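PDB 1ZX5: mannosephosphate isomerase, putative from Archaeoglobus fulgidus, which probably interconverts D-mannose 6-phosphate and D-fructose 6-phosphate as a zinc-dependent isomerase of the type 1 family. Local coordinates for residues M2-P5 with S6-Q10; V100-D104 with K105-S109; K211-E215 with F216-G220. All coordinates share one frame; numbering follows the deposited sequence.

Interaction 1 of 3, residues M2-P5 with S6-Q10; sequences MELP and SFIFQ
Pro5 and Ile8 make the closest side-chain contact between residues 2-5 and 6-10. This is a local contact, three residues apart along a bent N-terminal stretch. The two side chains cross at about a right angle. CG of the Pro5 ring meets the CG1 branch of Ile8, with Pro5 CG 4.1 Å from Ile8 CG1. That branch stands beside the backbone N of Ile8 (chi1 -64°). CD1 continues the branch in an extended line. It reaches Leu4, where Ile8 CD1 and Leu4 CD1 lie 4.4 Å apart, methyl to methyl. No hydrogen bond links the two segments, so this packing is purely apolar.

Within residues 6-10 the chain packs on itself: Ser6 CB sits over the centre of the Phe7 ring, 3.6 Å above its plane. The polar groups here are matched from elsewhere in the chain. Ser6 OG bonds to Thr281 OG1, while the carboxylate of Glu265 takes the N-H groups of Ser6 and Phe7.

The chain start is the loose side. Met2, a selenomethionine, and Glu3 are exposed, and neither side chain approaches residues 6-10. The selenomethionine is poorly ordered. The backbone N-H groups of Glu3 and Leu4 are both bonded to the carboxylate of Glu71.

Beyond Ile8 the chain enters strand 9-10, an outermost strand of a three-stranded antiparallel sheet with 51-54 and 57-60. Leu4 packs on helix 61-73, while Phe7 and Phe9 touch strands 266-269 and 274-277 in the C-terminal cupin region.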
# COMPACT_ATOMS: atom_id res chain seq x y z
N MSE A 2 -10.91 10.70 23.36
CA MSE A 2 -9.61 11.31 23.01
C MSE A 2 -8.48 10.91 23.98
O MSE A 2 -7.82 11.75 24.59
CB MSE A 2 -9.73 12.83 22.82
CG MSE A 2 -10.53 13.56 23.88
SE MSE A 2 -11.28 15.25 23.21
CE MSE A 2 -12.94 14.52 22.25
N GLU A 3 -8.28 9.59 24.08
CA GLU A 3 -7.24 8.98 24.91
C GLU A 3 -5.88 8.90 24.20
O GLU A 3 -4.83 8.79 24.84
CB GLU A 3 -7.65 7.55 25.30
CG GLU A 3 -8.97 7.42 26.06
CD GLU A 3 -9.49 5.98 26.08
OE1 GLU A 3 -8.68 5.05 26.35
OE2 GLU A 3 -10.70 5.77 25.84
N LEU A 4 -5.90 8.92 22.87
CA LEU A 4 -4.69 8.67 22.09
C LEU A 4 -3.93 9.94 21.73
O LEU A 4 -4.54 10.99 21.53
CB LEU A 4 -5.03 7.87 20.82
CG LEU A 4 -5.65 6.48 21.01
CD1 LEU A 4 -6.09 5.92 19.67
CD2 LEU A 4 -4.69 5.52 21.72
N PRO A 5 -2.59 9.85 21.65
CA PRO A 5 -1.81 11.01 21.20
C PRO A 5 -2.04 11.26 19.72
O PRO A 5 -2.68 10.45 19.05
CB PRO A 5 -0.36 10.57 21.46
CG PRO A 5 -0.40 9.09 21.40
CD PRO A 5 -1.73 8.69 21.94
N SER A 6 -1.54 12.39 19.22
CA SER A 6 -1.65 12.73 17.81
C SER A 6 -0.85 11.81 16.89
O SER A 6 -1.27 11.54 15.77
CB SER A 6 -1.20 14.18 17.58
OG SER A 6 -2.20 15.09 17.97
N PHE A 7 0.30 11.35 17.37
CA PHE A 7 1.26 10.66 16.53
C PHE A 7 1.71 9.35 17.17
O PHE A 7 2.33 9.34 18.24
CB PHE A 7 2.47 11.56 16.24
CG PHE A 7 2.10 12.96 15.82
CD1 PHE A 7 1.37 13.19 14.66
CD2 PHE A 7 2.48 14.05 16.60
CE1 PHE A 7 1.02 14.49 14.27
CE2 PHE A 7 2.14 15.35 16.22
CZ PHE A 7 1.41 15.56 15.05
N ILE A 8 1.38 8.25 16.50
CA ILE A 8 1.71 6.91 16.97
C ILE A 8 2.74 6.32 16.02
O ILE A 8 2.58 6.38 14.80
CB ILE A 8 0.44 6.03 17.10
CG1 ILE A 8 -0.50 6.61 18.17
CG2 ILE A 8 0.81 4.55 17.39
CD1 ILE A 8 -1.92 6.02 18.18
N PHE A 9 3.81 5.77 16.59
CA PHE A 9 4.93 5.25 15.83
C PHE A 9 5.00 3.74 15.96
O PHE A 9 4.48 3.18 16.93
CB PHE A 9 6.22 5.94 16.29
CG PHE A 9 6.23 7.41 15.99
CD1 PHE A 9 6.60 7.88 14.73
CD2 PHE A 9 5.81 8.34 16.95
CE1 PHE A 9 6.58 9.24 14.44
CE2 PHE A 9 5.78 9.70 16.67
CZ PHE A 9 6.16 10.15 15.41
N GLN A 10 5.61 3.06 14.99
CA GLN A 10 5.91 1.63 15.16
C GLN A 10 7.04 1.47 16.15
O GLN A 10 8.02 2.21 16.07
CB GLN A 10 6.30 0.95 13.84
CG GLN A 10 5.15 0.77 12.90
CD GLN A 10 5.39 -0.28 11.84
OE1 GLN A 10 6.51 -0.53 11.39
NE2 GLN A 10 4.32 -0.89 11.41

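Interaction 2 of 3, residues V100-D104 with K105-S109. With EDO (1,2-ethanediol), chain D.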
# COMPACT_ATOMS: atom_id res chain seq x y z
N VAL A 100 -2.85 -11.26 -9.88
CA VAL A 100 -4.16 -10.65 -9.96
C VAL A 100 -4.85 -10.86 -8.62
O VAL A 100 -4.64 -11.86 -7.94
CB VAL A 100 -5.01 -11.26 -11.17
CG1 VAL A 100 -5.19 -12.78 -11.04
CG2 VAL A 100 -6.36 -10.56 -11.32
N HIS A 101 -5.68 -9.89 -8.24
CA HIS A 101 -6.43 -9.93 -6.99
C HIS A 101 -7.91 -10.18 -7.26
O HIS A 101 -8.45 -9.69 -8.25
CB HIS A 101 -6.29 -8.61 -6.24
CG HIS A 101 -4.88 -8.25 -5.91
ND1 HIS A 101 -4.03 -9.09 -5.23
CD2 HIS A 101 -4.16 -7.12 -6.16
CE1 HIS A 101 -2.85 -8.51 -5.08
NE2 HIS A 101 -2.91 -7.32 -5.63
N PRO A 102 -8.58 -10.94 -6.36
CA PRO A 102 -10.02 -11.10 -6.44
C PRO A 102 -10.78 -9.89 -5.86
O PRO A 102 -10.26 -9.17 -5.00
CB PRO A 102 -10.27 -12.33 -5.56
CG PRO A 102 -9.21 -12.24 -4.51
CD PRO A 102 -8.00 -11.66 -5.21
N SER A 103 -12.01 -9.67 -6.34
CA SER A 103 -12.95 -8.77 -5.67
C SER A 103 -13.47 -9.41 -4.38
O SER A 103 -13.23 -10.60 -4.13
CB SER A 103 -14.12 -8.46 -6.60
OG SER A 103 -14.81 -9.65 -6.93
N ASP A 104 -14.18 -8.64 -3.57
CA ASP A 104 -14.90 -9.16 -2.40
C ASP A 104 -15.82 -10.30 -2.77
O ASP A 104 -15.88 -11.32 -2.09
CB ASP A 104 -15.73 -8.06 -1.73
CG ASP A 104 -14.89 -7.11 -0.90
OD1 ASP A 104 -13.70 -7.42 -0.63
OD2 ASP A 104 -15.42 -6.05 -0.50
N LYS A 105 -16.54 -10.11 -3.86
CA LYS A 105 -17.48 -11.08 -4.39
C LYS A 105 -16.77 -12.38 -4.81
O LYS A 105 -17.23 -13.48 -4.48
CB LYS A 105 -18.20 -10.45 -5.58
CG LYS A 105 -19.47 -11.13 -6.04
CD LYS A 105 -20.30 -10.16 -6.91
CE LYS A 105 -21.57 -10.81 -7.47
NZ LYS A 105 -21.27 -11.99 -8.35
N ALA A 106 -15.66 -12.25 -5.55
CA ALA A 106 -14.89 -13.40 -6.02
C ALA A 106 -14.23 -14.13 -4.85
O ALA A 106 -14.24 -15.35 -4.82
CB ALA A 106 -13.85 -12.97 -7.05
N ALA A 107 -13.66 -13.39 -3.90
CA ALA A 107 -13.00 -13.99 -2.74
C ALA A 107 -14.01 -14.81 -1.91
O ALA A 107 -13.71 -15.93 -1.46
CB ALA A 107 -12.34 -12.91 -1.88
N GLU A 108 -15.22 -14.26 -1.76
CA GLU A 108 -16.31 -14.92 -1.05
C GLU A 108 -16.77 -16.20 -1.76
O GLU A 108 -17.00 -17.24 -1.13
CB GLU A 108 -17.48 -13.94 -0.87
CG GLU A 108 -18.76 -14.58 -0.34
CD GLU A 108 -19.89 -13.56 -0.19
OE1 GLU A 108 -20.99 -13.81 -0.73
OE2 GLU A 108 -19.66 -12.52 0.46
N SER A 109 -16.87 -16.10 -3.08
CA SER A 109 -17.25 -17.21 -3.95
C SER A 109 -16.18 -18.33 -3.96
O SER A 109 -16.51 -19.53 -4.04
CB SER A 109 -17.46 -16.66 -5.36
OG SER A 109 -17.66 -17.71 -6.27
C1 EDO D . -12.82 -4.23 -3.03
O1 EDO D . -12.15 -4.68 -1.85
C2 EDO D . -12.86 -5.39 -4.01
O2 EDO D . -14.22 -5.65 -4.39
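Ser103 caps the helix that follows it: its OG accepts from Ala106 N at 3.1 Å. The bond is fairly straight, 161° at the hydrogen. OG stands between the backbone N and the carbonyl carbon of its own residue (chi1 60°), which brings it over the open helix end. It also touches the Ala106 methyl, with Ser103 OG 3.5 Å from Ala106 CB. Ser103 is the N-cap residue.

Pro102 approaches the same turn with its ring. Two ring carbons meet two methyls. Pro102 CB lies 3.9 Å from Ala106 CB, and Pro102 CG lies 4.1 Å from Ala107 CB. The second pair joins the residue before the N-cap to the fourth helical residue, which is the placing of a hydrophobic staple.

Backbone bonds carry on from the cap. Ala107 N donates to Ser103 O at 2.8 Å, and Glu108 N donates to Asp104 O at 3.0 Å.

The CB of Asp104 points away from residues 105-109 overall. A 1,2-ethanediol, probably from the crystallisation liquor, lies beside it. The N-H of Asp104 points almost straight at the diol, 173° at the hydrogen, with Asp104 N 3.1 Å from O2. The other hydroxyl makes a weak bond, O1 to Asp104 OD1 at 3.4 Å. The stronger partner of OD1 is Gly116 N. An acidic group at the first turn would suit the positive end of the helix dipole.

The turn begins helix 104-109, just after strand 99-100. Helix 201-207 packs against it through Val207, which touches Val100, Pro102 and Ala106. The loop beyond the helix returns to the cap region, where the backbones of Pro102 and Val117 are hydrogen-bonded.

Interaction 3 of 3, residues K211-E215 with F216-G220; sequences KKVEE and FEVKG
Val213 meets the turn ahead of it with CG1, the branch anti to its backbone N (chi1 169°). Val213 CG1 lies 3.8 Å from CG1 of Val218. It also touches the CB of Glu217.

Glu214 comes next and is held twice by Glu217. Its N-H bonds to the carboxylate, Glu214 N to Glu217 OE2 at 2.8 Å, from above the carboxylate plane. The return bond runs from Glu217 N to Glu214 O at 3.0 Å. The extended Glu217 chain carries its carboxylate back along the turn, as the glutamate three residues on does in a capping box; the return bond uses a backbone O, not a side chain. CB of Glu214 rests obliquely against the Phe216 ring, 3.5 Å from CE2. Glu217 CG lies above one face of that ring, toward its rim. Residues 214-217 and 215-218 form two overlapping type I turns, in the link between helix 201-207 and strand 224-226. Val218 joins this link to strand 167-170 by a backbone bond with Val169.

Glu215 offers one carbonyl to two donors. Lys219 N comes in nearly along the C=O axis, 3.1 Å from Glu215 O. Val218 N meets that oxygen from above the carbonyl plane. The Glu215 and Lys219 side chains run side by side and point the same way. Their salt bridge is long, with Glu215 OE1 4.0 Å from Lys219 NZ.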
# COMPACT_ATOMS: atom_id res chain seq x y z
N LYS A 211 -9.87 -8.84 -20.80
CA LYS A 211 -10.08 -7.76 -21.78
C LYS A 211 -8.95 -6.74 -21.77
O LYS A 211 -8.28 -6.54 -20.75
CB LYS A 211 -11.40 -7.01 -21.53
CG LYS A 211 -12.66 -7.85 -21.56
CD LYS A 211 -12.72 -8.73 -22.80
CE LYS A 211 -13.62 -9.94 -22.56
NZ LYS A 211 -13.52 -10.92 -23.68
N LYS A 212 -8.76 -6.10 -22.92
CA LYS A 212 -7.90 -4.94 -23.06
C LYS A 212 -8.28 -3.88 -22.03
O LYS A 212 -9.46 -3.58 -21.83
CB LYS A 212 -8.01 -4.37 -24.47
CG LYS A 212 -7.10 -3.18 -24.74
CD LYS A 212 -7.28 -2.64 -26.16
CE LYS A 212 -6.42 -1.38 -26.35
NZ LYS A 212 -6.70 -0.72 -27.67
N VAL A 213 -7.27 -3.33 -21.36
CA VAL A 213 -7.47 -2.24 -20.42
C VAL A 213 -6.73 -1.03 -20.96
O VAL A 213 -5.55 -1.12 -21.32
CB VAL A 213 -7.01 -2.64 -18.99
CG1 VAL A 213 -6.96 -1.44 -18.07
CG2 VAL A 213 -7.94 -3.69 -18.41
N GLU A 214 -7.44 0.09 -21.05
CA GLU A 214 -6.82 1.35 -21.47
C GLU A 214 -5.93 1.90 -20.36
O GLU A 214 -6.23 1.71 -19.18
CB GLU A 214 -7.88 2.39 -21.85
CG GLU A 214 -8.85 1.96 -22.96
CD GLU A 214 -8.17 1.73 -24.30
OE1 GLU A 214 -7.15 2.38 -24.58
OE2 GLU A 214 -8.68 0.90 -25.09
N GLU A 215 -4.86 2.59 -20.73
CA GLU A 215 -3.93 3.16 -19.76
C GLU A 215 -4.60 4.08 -18.73
O GLU A 215 -4.26 4.01 -17.55
CB GLU A 215 -2.76 3.87 -20.45
CG GLU A 215 -1.88 2.89 -21.23
CD GLU A 215 -0.64 3.53 -21.85
OE1 GLU A 215 -0.38 4.74 -21.60
OE2 GLU A 215 0.07 2.81 -22.60
N PHE A 216 -5.55 4.90 -19.18
CA PHE A 216 -6.25 5.83 -18.28
C PHE A 216 -7.05 5.11 -17.18
O PHE A 216 -7.37 5.70 -16.15
CB PHE A 216 -7.14 6.84 -19.06
CG PHE A 216 -8.42 6.24 -19.60
CD1 PHE A 216 -9.53 6.04 -18.77
CD2 PHE A 216 -8.53 5.89 -20.95
CE1 PHE A 216 -10.72 5.47 -19.27
CE2 PHE A 216 -9.72 5.34 -21.46
CZ PHE A 216 -10.81 5.13 -20.62
N GLU A 217 -7.35 3.83 -17.40
CA GLU A 217 -8.08 3.04 -16.42
C GLU A 217 -7.22 2.58 -15.24
O GLU A 217 -7.75 2.21 -14.20
CB GLU A 217 -8.74 1.81 -17.07
CG GLU A 217 -9.68 2.11 -18.24
CD GLU A 217 -10.18 0.82 -18.90
OE1 GLU A 217 -10.77 -0.03 -18.20
OE2 GLU A 217 -9.99 0.65 -20.13
N VAL A 218 -5.89 2.58 -15.40
CA VAL A 218 -5.00 2.15 -14.32
C VAL A 218 -4.12 3.28 -13.74
O VAL A 218 -3.69 3.19 -12.60
CB VAL A 218 -4.14 0.90 -14.70
CG1 VAL A 218 -5.04 -0.28 -15.06
CG2 VAL A 218 -3.20 1.20 -15.85
N LYS A 219 -3.86 4.31 -14.54
CA LYS A 219 -3.04 5.44 -14.13
C LYS A 219 -3.79 6.42 -13.23
O LYS A 219 -4.92 6.81 -13.54
CB LYS A 219 -2.55 6.21 -15.36
CG LYS A 219 -1.19 5.83 -15.89
CD LYS A 219 -0.94 6.60 -17.19
CE LYS A 219 0.52 6.99 -17.36
NZ LYS A 219 0.87 7.27 -18.81
N GLY A 220 -3.18 6.80 -12.11
CA GLY A 220 -3.72 7.89 -11.29
C GLY A 220 -3.10 9.23 -11.69
O GLY A 220 -2.35 9.30 -12.67

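The three contacts follow one another along the chain. Interactions 2 and 3 are the nearer pair, with centres about 20 Å apart and nearest atoms about 10 Å apart. Interaction 1 lies on the opposite side of the chain's centre from interaction 3, with centres about 38 Å apart. Its centre is about 34 Å from that of interaction 2. The bound beta-L-fructofuranose lies in a pocket lined by Pro95, Thr96 and Gln97 and by Asp150 to Lys154. Residues 100-104 begin three positions after Gln97 of this pocket; no residue of the three contacts lines it. Helix 201-207 packs on interaction 2 and then leads into the link that holds interaction 3.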